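Local coordinates for RimK domain protein ATP-grasp (Sphaerobacter thermophilus, PDB 5I47), which probably binds ATP and may use it to form amide bonds, as ligases of the RimK-like ATP-grasp family do, at residues V129-L134 against R165-Q170; P78-A83 against T232-V237; R13-E18 against N253-R258. One frame throughout, in Å; residues are numbered along the deposited sequence.

Contact 1. Residues V129-L134 against R165-Q170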
loop_
_atom_site.group_PDB
_atom_site.type_symbol
_atom_site.label_atom_id
_atom_site.label_comp_id
_atom_site.label_asym_id
_atom_site.label_seq_id
_atom_site.Cartn_x
_atom_site.Cartn_y
_atom_site.Cartn_z
ATOM N N VAL B 129 -8.174 -14.146 -19.025
ATOM C CA VAL B 129 -8.037 -13.532 -17.709
ATOM C C VAL B 129 -7.364 -12.176 -17.881
ATOM O O VAL B 129 -6.854 -11.840 -18.952
ATOM C CB VAL B 129 -7.226 -14.407 -16.728
ATOM C CG1 VAL B 129 -7.919 -15.734 -16.482
ATOM C CG2 VAL B 129 -5.816 -14.626 -17.254
ATOM N N VAL B 130 -7.364 -11.390 -16.807
ATOM C CA VAL B 130 -6.653 -10.118 -16.757
ATOM C C VAL B 130 -5.702 -10.134 -15.568
ATOM O O VAL B 130 -6.024 -10.681 -14.509
ATOM C CB VAL B 130 -7.617 -8.916 -16.664
ATOM C CG1 VAL B 130 -8.341 -8.713 -17.977
ATOM C CG2 VAL B 130 -8.615 -9.115 -15.539
ATOM N N LEU B 131 -4.522 -9.551 -15.756
ATOM C CA LEU B 131 -3.549 -9.376 -14.686
ATOM C C LEU B 131 -3.660 -7.960 -14.145
ATOM O O LEU B 131 -3.574 -6.991 -14.906
ATOM C CB LEU B 131 -2.119 -9.633 -15.170
ATOM C CG LEU B 131 -1.750 -11.010 -15.723
ATOM C CD1 LEU B 131 -0.251 -11.094 -15.919
ATOM C CD2 LEU B 131 -2.231 -12.113 -14.808
ATOM N N LYS B 132 -3.850 -7.844 -12.835
ATOM C CA LYS B 132 -3.985 -6.556 -12.170
ATOM C C LYS B 132 -3.019 -6.519 -11.000
ATOM O O LYS B 132 -3.062 -7.398 -10.133
ATOM C CB LYS B 132 -5.418 -6.326 -11.678
ATOM C CG LYS B 132 -6.484 -6.327 -12.757
ATOM C CD LYS B 132 -7.866 -6.094 -12.151
ATOM C CE LYS B 132 -8.949 -5.973 -13.218
ATOM N NZ LYS B 132 -10.275 -5.667 -12.602
ATOM N N SER B 133 -2.149 -5.515 -10.975
ATOM C CA SER B 133 -1.331 -5.285 -9.793
ATOM C C SER B 133 -2.226 -5.019 -8.587
ATOM O O SER B 133 -3.327 -4.475 -8.714
ATOM C CB SER B 133 -0.383 -4.108 -10.026
ATOM O OG SER B 133 -1.068 -3.006 -10.598
ATOM N N LEU B 134 -1.748 -5.423 -7.403
ATOM C CA LEU B 134 -2.544 -5.256 -6.190
ATOM C C LEU B 134 -2.871 -3.792 -5.934
ATOM O O LEU B 134 -3.914 -3.481 -5.348
ATOM C CB LEU B 134 -1.814 -5.844 -4.981
ATOM C CG LEU B 134 -1.344 -7.299 -5.041
ATOM C CD1 LEU B 134 -0.943 -7.786 -3.660
ATOM C CD2 LEU B 134 -2.413 -8.195 -5.635
ATOM N N ARG B 165 6.126 -8.616 -7.656
ATOM C CA ARG B 165 5.759 -9.922 -8.195
ATOM C C ARG B 165 4.264 -10.200 -8.085
ATOM O O ARG B 165 3.671 -10.776 -9.005
ATOM C CB ARG B 165 6.558 -11.014 -7.483
ATOM N N ALA B 166 3.636 -9.810 -6.978
ATOM C CA ALA B 166 2.255 -10.204 -6.719
ATOM C C ALA B 166 1.289 -9.505 -7.672
ATOM O O ALA B 166 1.299 -8.276 -7.791
ATOM C CB ALA B 166 1.881 -9.889 -5.273
ATOM N N VAL B 167 0.452 -10.292 -8.354
ATOM C CA VAL B 167 -0.608 -9.770 -9.209
ATOM C C VAL B 167 -1.892 -10.542 -8.933
ATOM O O VAL B 167 -1.886 -11.609 -8.317
ATOM C CB VAL B 167 -0.269 -9.849 -10.717
ATOM C CG1 VAL B 167 1.153 -9.378 -10.998
ATOM C CG2 VAL B 167 -0.504 -11.252 -11.248
ATOM N N LEU B 168 -3.000 -9.981 -9.412
ATOM C CA LEU B 168 -4.304 -10.630 -9.391
ATOM C C LEU B 168 -4.570 -11.256 -10.753
ATOM O O LEU B 168 -4.469 -10.579 -11.782
ATOM C CB LEU B 168 -5.417 -9.632 -9.063
ATOM C CG LEU B 168 -5.419 -8.910 -7.714
ATOM C CD1 LEU B 168 -6.554 -7.905 -7.672
ATOM C CD2 LEU B 168 -5.540 -9.898 -6.568
ATOM N N VAL B 169 -4.901 -12.542 -10.759
ATOM C CA VAL B 169 -5.342 -13.238 -11.962
ATOM C C VAL B 169 -6.861 -13.315 -11.887
ATOM O O VAL B 169 -7.416 -14.074 -11.086
ATOM C CB VAL B 169 -4.704 -14.629 -12.083
ATOM C CG1 VAL B 169 -5.227 -15.344 -13.315
ATOM C CG2 VAL B 169 -3.189 -14.510 -12.146
ATOM N N GLN B 170 -7.538 -12.510 -12.704
ATOM C CA GLN B 170 -8.980 -12.330 -12.609
ATOM C C GLN B 170 -9.646 -12.762 -13.905
ATOM O O GLN B 170 -9.177 -12.417 -14.995
ATOM C CB GLN B 170 -9.330 -10.871 -12.298
ATOM C CG GLN B 170 -10.796 -10.641 -11.983
ATOM C CD GLN B 170 -11.090 -9.210 -11.580
ATOM O OE1 GLN B 170 -11.036 -8.298 -12.403
ATOM N NE2 GLN B 170 -11.393 -9.005 -10.302
#
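Lys132 and Gln170 meet over one face of an antiparallel strand pair. The strands 129-133 and 167-171 are the two inner strands of a four-stranded sheet in the RimK-like ATP-grasp domain. The N-to-C directions of segments 129-133 and 167-170 make 154°, close to antiparallel. Val130 and Gln170 form one hydrogen-bonded pair, Lys132 and Leu168 the next. In the second pair Leu168 N reaches Lys132 O at 2.7 Å. Between them, Leu131 and Val169 are a non-hydrogen-bonded pair.

Val130, Lys132, Leu168 and Gln170 share a face. Here Val130 CG2 lies alongside Gln170 CB at 3.8 Å, the two side chains pointing the same way. Val249 of strand 246-253 touches both Lys132 and Gln170. The other face carries Leu131 and Val169, again side by side, with Leu131 CD2 3.7 Å from Val169 CG2. Helix 115-125 covers Val169 through Ala121 and Ile122. At the end of the pair Leu134 crosses Leu168 at about a right angle, and their CD2 atoms are 3.7 Å apart.

Lys132 runs extended from CG to NZ, which carries NZ to Gln170 OE1. Gln170 has CG opposite its own backbone N (chi1 -172°), and its amide is turned to meet the lysine. Gln170 NE2 bonds Thr109 OG1, which leaves OE1 to accept Lys132 NZ at 2.7 Å, with NZ tilted 23° from the carbonyl plane.

Contact 2. Residues P78-A83 against T232-V237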
loop_
_atom_site.group_PDB
_atom_site.type_symbol
_atom_site.label_atom_id
_atom_site.label_comp_id
_atom_site.label_asym_id
_atom_site.label_seq_id
_atom_site.Cartn_x
_atom_site.Cartn_y
_atom_site.Cartn_z
ATOM N N PRO B 78 -10.090 18.147 5.983
ATOM C CA PRO B 78 -10.840 17.014 5.431
ATOM C C PRO B 78 -10.605 16.870 3.935
ATOM O O PRO B 78 -10.484 17.860 3.209
ATOM C CB PRO B 78 -12.298 17.372 5.739
ATOM C CG PRO B 78 -12.214 18.279 6.924
ATOM C CD PRO B 78 -10.952 19.072 6.737
ATOM N N VAL B 79 -10.536 15.623 3.477
ATOM C CA VAL B 79 -10.274 15.315 2.076
ATOM C C VAL B 79 -11.384 14.420 1.541
ATOM O O VAL B 79 -11.821 13.480 2.216
ATOM C CB VAL B 79 -8.896 14.646 1.884
ATOM C CG1 VAL B 79 -8.624 14.392 0.403
ATOM C CG2 VAL B 79 -7.803 15.512 2.478
ATOM N N VAL B 80 -11.845 14.729 0.333
ATOM C CA VAL B 80 -12.741 13.867 -0.424
ATOM C C VAL B 80 -11.993 13.429 -1.677
ATOM O O VAL B 80 -11.575 14.275 -2.467
ATOM C CB VAL B 80 -14.056 14.576 -0.777
ATOM C CG1 VAL B 80 -14.841 13.765 -1.798
ATOM C CG2 VAL B 80 -14.881 14.812 0.478
ATOM N N ASN B 81 -11.815 12.123 -1.873
ATOM C CA ASN B 81 -12.362 11.096 -0.998
ATOM C C ASN B 81 -11.573 10.940 0.298
ATOM O O ASN B 81 -10.363 11.171 0.331
ATOM C CB ASN B 81 -12.405 9.755 -1.734
ATOM C CG ASN B 81 -13.418 9.741 -2.860
ATOM O OD1 ASN B 81 -14.625 9.714 -2.620
ATOM N ND2 ASN B 81 -12.935 9.748 -4.095
ATOM N N ARG B 82 -12.279 10.556 1.362
ATOM C CA ARG B 82 -11.631 10.282 2.637
ATOM C C ARG B 82 -10.572 9.199 2.465
ATOM O O ARG B 82 -10.653 8.359 1.563
ATOM C CB ARG B 82 -12.665 9.858 3.681
ATOM C CG ARG B 82 -13.180 8.441 3.510
ATOM C CD ARG B 82 -14.301 8.147 4.502
ATOM N NE ARG B 82 -15.474 8.976 4.235
ATOM C CZ ARG B 82 -16.445 8.648 3.388
ATOM N NH1 ARG B 82 -17.474 9.470 3.204
ATOM N NH2 ARG B 82 -16.392 7.499 2.725
ATOM N N ALA B 83 -9.563 9.232 3.346
ATOM C CA ALA B 83 -8.386 8.383 3.179
ATOM C C ALA B 83 -8.767 6.918 3.000
ATOM O O ALA B 83 -8.274 6.241 2.088
ATOM C CB ALA B 83 -7.446 8.550 4.375
ATOM N N THR B 232 -19.989 6.720 1.128
ATOM C CA THR B 232 -20.213 7.853 0.248
ATOM C C THR B 232 -18.882 8.388 -0.281
ATOM O O THR B 232 -17.822 8.205 0.324
ATOM C CB THR B 232 -20.963 8.961 0.986
ATOM O OG1 THR B 232 -20.210 9.366 2.138
ATOM C CG2 THR B 232 -22.337 8.470 1.429
ATOM N N GLY B 233 -18.951 9.066 -1.416
ATOM C CA GLY B 233 -17.774 9.666 -2.007
ATOM C C GLY B 233 -18.027 10.029 -3.455
ATOM O O GLY B 233 -19.142 9.916 -3.968
ATOM N N THR B 234 -16.958 10.471 -4.107
ATOM C CA THR B 234 -16.981 10.817 -5.525
ATOM C C THR B 234 -16.192 9.744 -6.268
ATOM O O THR B 234 -14.960 9.790 -6.312
ATOM C CB THR B 234 -16.406 12.212 -5.756
ATOM O OG1 THR B 234 -15.153 12.335 -5.075
ATOM C CG2 THR B 234 -17.354 13.266 -5.223
ATOM N N TYR B 235 -16.902 8.772 -6.841
ATOM C CA TYR B 235 -16.240 7.653 -7.497
ATOM C C TYR B 235 -17.154 7.057 -8.559
ATOM O O TYR B 235 -18.334 7.399 -8.658
ATOM C CB TYR B 235 -15.802 6.582 -6.483
ATOM C CG TYR B 235 -16.883 6.006 -5.581
ATOM C CD1 TYR B 235 -17.719 4.984 -6.022
ATOM C CD2 TYR B 235 -17.033 6.453 -4.272
ATOM C CE1 TYR B 235 -18.691 4.443 -5.191
ATOM C CE2 TYR B 235 -17.998 5.919 -3.436
ATOM C CZ TYR B 235 -18.827 4.914 -3.900
ATOM O OH TYR B 235 -19.789 4.378 -3.065
ATOM N N ALA B 236 -16.588 6.152 -9.355
ATOM C CA ALA B 236 -17.292 5.501 -10.451
ATOM C C ALA B 236 -17.036 4.002 -10.403
ATOM O O ALA B 236 -15.880 3.569 -10.416
ATOM C CB ALA B 236 -16.843 6.068 -11.798
ATOM N N VAL B 237 -18.107 3.214 -10.352
ATOM C CA VAL B 237 -18.019 1.759 -10.276
ATOM C C VAL B 237 -18.116 1.192 -11.688
ATOM O O VAL B 237 -19.132 1.376 -12.372
ATOM C CB VAL B 237 -19.120 1.176 -9.375
ATOM C CG1 VAL B 237 -18.884 -0.304 -9.131
ATOM C CG2 VAL B 237 -19.200 1.931 -8.058
HETATM O O HOH W 1 -15.261 9.070 0.148
#
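The carboxamide of Asn81 faces the backbone of Thr234 and binds it at both ends. Asn81 OD1 accepts Thr234 N at 2.9 Å. Asn81 ND2 donates to Thr234 O at 3.0 Å, in a nearly straight bond of 174°. Thr234 O lies in the Asn81 amide plane, but the donor comes from above the plane of the Thr234 carbonyl. This double grip fixes the rotation of the amide. Asn81 OD1 also comes within 3.2 Å of Gly233 CA, an approach made possible by the lack of a side chain on Gly233. The peptide bond before Asn81 is cis.

Arg82 sits beside it and holds Thr232 end-on. Arg82 NH1 donates to Thr232 OG1 at 2.9 Å, close to the guanidinium plane. Arg82 NH2 donates to Thr232 O, also at 2.9 Å, and this oxygen is tilted 29° from that plane. The Arg82 chain bends at chi3 (65°), which turns its end towards the threonine.

The contact joins two sheets. Strand 79-80 is an outer strand of the parallel sheet in the Rossmann-like preATP-grasp domain. Strand 235-241 belongs to the antiparallel sheet of the ATP-grasp domain, and the chain turns a corner at Thr234 just before it. Arg82 is the N-cap residue of helix 83-90. Phe274 of helix 267-275 touches Val80, Arg82 and Thr232.

Val80 crosses Thr234 at about a right angle, its CG1 3.6 Å from Thr234 OG1. One water donates to Asn81 OD1 and, at 2.7 Å, to Thr232 O. Thr232 O is thus shared by this water and Arg82.

Contact 3. Residues R13-E18 against N253-R258; sequences RLRVEE and NLVDFR
Glu17 OE1 lies between two arginines, Arg15 of its own segment and Arg258 across the contact. Arg15 NH1 forms a salt bridge to Glu17 OE1 at 3.0 Å. Arg258 NH2 lies 3.5 Å from the same oxygen, but Glu17 OE1 stands over a face of the Arg258 guanidinium and no N-H points at it. This second bridge is therefore one of charge alone. The carboxylate and the Arg258 guanidinium are nearly perpendicular, with planes 82° apart. The shared carboxylate probably offsets the two positive charges, and Arg15 NH1 and Arg258 NH2 come within 3.0 Å without a hydrogen bond.

The Glu17 stem packs on Phe257. Glu17 CG sits over the centre of the Phe257 ring in a CH-pi contact, 3.5 Å from its centroid. A bend at chi2 (88°) lays the Glu17 stem on the ring and turns the carboxylate off towards the arginines. Val16 touches the end of Arg258, with Val16 CG2 3.3 Å from Arg258 NH1, and crosses it at about a right angle.

Here the start of helix 16-27 in the Rossmann-like preATP-grasp domain meets the loop after strand 246-253 of the ATP-grasp domain. Both segments lead into helices: Arg15 is the N-cap of helix 16-27 and Phe257 that of helix 258-262. Glu18 OE1 accepts Arg15 N at 3.1 Å, through its anti lone pair.

Arg58 ties both segments: it forms a salt bridge with Glu18 OE2 and hydrogen bonds to Leu254 O and Val255 O. Val255 O also receives a weak bond from Arg15 NH2, at 3.5 Å in the guanidinium plane.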
loop_
_atom_site.group_PDB
_atom_site.type_symbol
_atom_site.label_atom_id
_atom_site.label_comp_id
_atom_site.label_asym_id
_atom_site.label_seq_id
_atom_site.Cartn_x
_atom_site.Cartn_y
_atom_site.Cartn_z
ATOM N N ARG B 13 -3.712 20.361 -13.213
ATOM C CA ARG B 13 -4.135 21.454 -14.077
ATOM C C ARG B 13 -5.653 21.434 -14.187
ATOM O O ARG B 13 -6.278 20.369 -14.131
ATOM C CB ARG B 13 -3.493 21.360 -15.466
ATOM C CG ARG B 13 -3.762 20.060 -16.201
ATOM C CD ARG B 13 -3.007 20.024 -17.517
ATOM N NE ARG B 13 -3.798 19.392 -18.564
ATOM C CZ ARG B 13 -4.723 20.024 -19.278
ATOM N NH1 ARG B 13 -4.979 21.309 -19.060
ATOM N NH2 ARG B 13 -5.399 19.371 -20.208
ATOM N N LEU B 14 -6.234 22.621 -14.341
ATOM C CA LEU B 14 -7.683 22.764 -14.415
ATOM C C LEU B 14 -8.181 22.323 -15.786
ATOM O O LEU B 14 -7.752 22.860 -16.812
ATOM C CB LEU B 14 -8.091 24.209 -14.137
ATOM C CG LEU B 14 -7.683 24.788 -12.781
ATOM C CD1 LEU B 14 -8.153 26.225 -12.648
ATOM C CD2 LEU B 14 -8.230 23.941 -11.643
ATOM N N ARG B 15 -9.084 21.345 -15.802
ATOM C CA ARG B 15 -9.788 20.931 -17.000
ATOM C C ARG B 15 -11.262 21.319 -16.864
ATOM O O ARG B 15 -11.627 22.114 -15.984
ATOM C CB ARG B 15 -9.590 19.432 -17.225
ATOM C CG ARG B 15 -8.163 19.015 -17.527
ATOM C CD ARG B 15 -8.028 17.504 -17.445
ATOM N NE ARG B 15 -8.632 16.980 -16.219
ATOM C CZ ARG B 15 -9.748 16.253 -16.177
ATOM N NH1 ARG B 15 -10.388 15.945 -17.296
ATOM N NH2 ARG B 15 -10.220 15.829 -15.011
ATOM N N VAL B 16 -12.108 20.744 -17.723
ATOM C CA VAL B 16 -13.522 21.116 -17.756
ATOM C C VAL B 16 -14.190 20.809 -16.419
ATOM O O VAL B 16 -14.928 21.634 -15.871
ATOM C CB VAL B 16 -14.235 20.409 -18.922
ATOM C CG1 VAL B 16 -15.742 20.462 -18.738
ATOM C CG2 VAL B 16 -13.848 21.052 -20.245
ATOM N N GLU B 17 -13.944 19.614 -15.876
ATOM C CA GLU B 17 -14.550 19.253 -14.597
ATOM C C GLU B 17 -14.094 20.190 -13.485
ATOM O O GLU B 17 -14.880 20.546 -12.600
ATOM C CB GLU B 17 -14.221 17.803 -14.245
ATOM C CG GLU B 17 -14.931 16.765 -15.108
ATOM C CD GLU B 17 -14.155 16.417 -16.365
ATOM O OE1 GLU B 17 -13.133 17.087 -16.640
ATOM O OE2 GLU B 17 -14.563 15.468 -17.072
ATOM N N GLU B 18 -12.829 20.619 -13.525
ATOM C CA GLU B 18 -12.302 21.469 -12.462
ATOM C C GLU B 18 -12.945 22.852 -12.473
ATOM O O GLU B 18 -13.214 23.424 -11.411
ATOM C CB GLU B 18 -10.781 21.576 -12.577
ATOM C CG GLU B 18 -10.024 20.423 -11.929
ATOM C CD GLU B 18 -10.230 19.105 -12.649
ATOM O OE1 GLU B 18 -9.938 19.036 -13.861
ATOM O OE2 GLU B 18 -10.697 18.138 -12.006
ATOM N N ASN B 253 -11.681 6.888 -8.896
ATOM C CA ASN B 253 -12.073 8.241 -8.525
ATOM C C ASN B 253 -12.878 8.881 -9.649
ATOM O O ASN B 253 -12.636 8.637 -10.833
ATOM C CB ASN B 253 -10.839 9.092 -8.212
ATOM C CG ASN B 253 -11.189 10.389 -7.507
ATOM O OD1 ASN B 253 -12.231 10.496 -6.866
ATOM N ND2 ASN B 253 -10.317 11.379 -7.619
ATOM N N LEU B 254 -13.856 9.707 -9.267
ATOM C CA LEU B 254 -14.703 10.392 -10.247
ATOM C C LEU B 254 -13.901 11.533 -10.866
ATOM O O LEU B 254 -13.979 12.695 -10.457
ATOM C CB LEU B 254 -15.989 10.895 -9.605
ATOM C CG LEU B 254 -16.998 11.484 -10.591
ATOM C CD1 LEU B 254 -17.423 10.434 -11.604
ATOM C CD2 LEU B 254 -18.207 12.053 -9.863
ATOM N N VAL B 255 -13.107 11.182 -11.875
ATOM C CA VAL B 255 -12.277 12.158 -12.572
ATOM C C VAL B 255 -13.016 12.765 -13.755
ATOM O O VAL B 255 -12.997 13.982 -13.955
ATOM C CB VAL B 255 -10.950 11.505 -13.013
ATOM C CG1 VAL B 255 -10.140 12.470 -13.856
ATOM C CG2 VAL B 255 -10.146 11.059 -11.800
ATOM N N ASP B 256 -13.683 11.930 -14.551
ATOM C CA ASP B 256 -14.422 12.376 -15.727
ATOM C C ASP B 256 -15.914 12.344 -15.416
ATOM O O ASP B 256 -16.520 11.269 -15.375
ATOM C CB ASP B 256 -14.113 11.497 -16.937
ATOM C CG ASP B 256 -12.652 11.117 -17.028
ATOM O OD1 ASP B 256 -11.789 12.004 -16.849
ATOM O OD2 ASP B 256 -12.367 9.924 -17.273
ATOM N N PHE B 257 -16.507 13.515 -15.194
ATOM C CA PHE B 257 -17.959 13.652 -15.206
ATOM C C PHE B 257 -18.393 14.673 -16.253
ATOM O O PHE B 257 -19.412 15.349 -16.099
ATOM C CB PHE B 257 -18.505 14.000 -13.820
ATOM C CG PHE B 257 -17.913 15.237 -13.203
ATOM C CD1 PHE B 257 -18.509 16.475 -13.384
ATOM C CD2 PHE B 257 -16.790 15.154 -12.397
ATOM C CE1 PHE B 257 -17.981 17.609 -12.796
ATOM C CE2 PHE B 257 -16.253 16.285 -11.809
ATOM C CZ PHE B 257 -16.851 17.513 -12.007
ATOM N N ARG B 258 -17.614 14.768 -17.334
ATOM C CA ARG B 258 -17.925 15.680 -18.432
ATOM C C ARG B 258 -19.226 15.289 -19.120
ATOM O O ARG B 258 -20.142 16.108 -19.262
ATOM C CB ARG B 258 -16.770 15.673 -19.434
ATOM C CG ARG B 258 -16.443 17.006 -20.069
ATOM C CD ARG B 258 -15.328 16.837 -21.092
ATOM N NE ARG B 258 -14.165 16.158 -20.527
ATOM C CZ ARG B 258 -12.982 16.730 -20.328
ATOM N NH1 ARG B 258 -12.788 17.998 -20.659
ATOM N NH2 ARG B 258 -11.984 16.030 -19.808
#

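How the contacts relate
Contact 1 is a buried strand pair inside the ATP-grasp domain. Contacts 2 and 3 are only partly buried and both join the preATP-grasp domain to the ATP-grasp domain. Contact 1 lies apart, its centre 24 Å from that of contact 2 and 28 Å from that of contact 3. It relies on regular backbone bonds and aliphatic side chains, with one lysine-glutamine bond on one face. In contact 2 side chains bind mostly backbone atoms, helped by a water. Contact 3 is the most charged and reaches the exposed Arg258. Contacts 2 and 3 touch: Thr234 O lies 3.2 Å from Leu254 N, a probable hydrogen bond just beyond the paired strands 235-241 and 246-253.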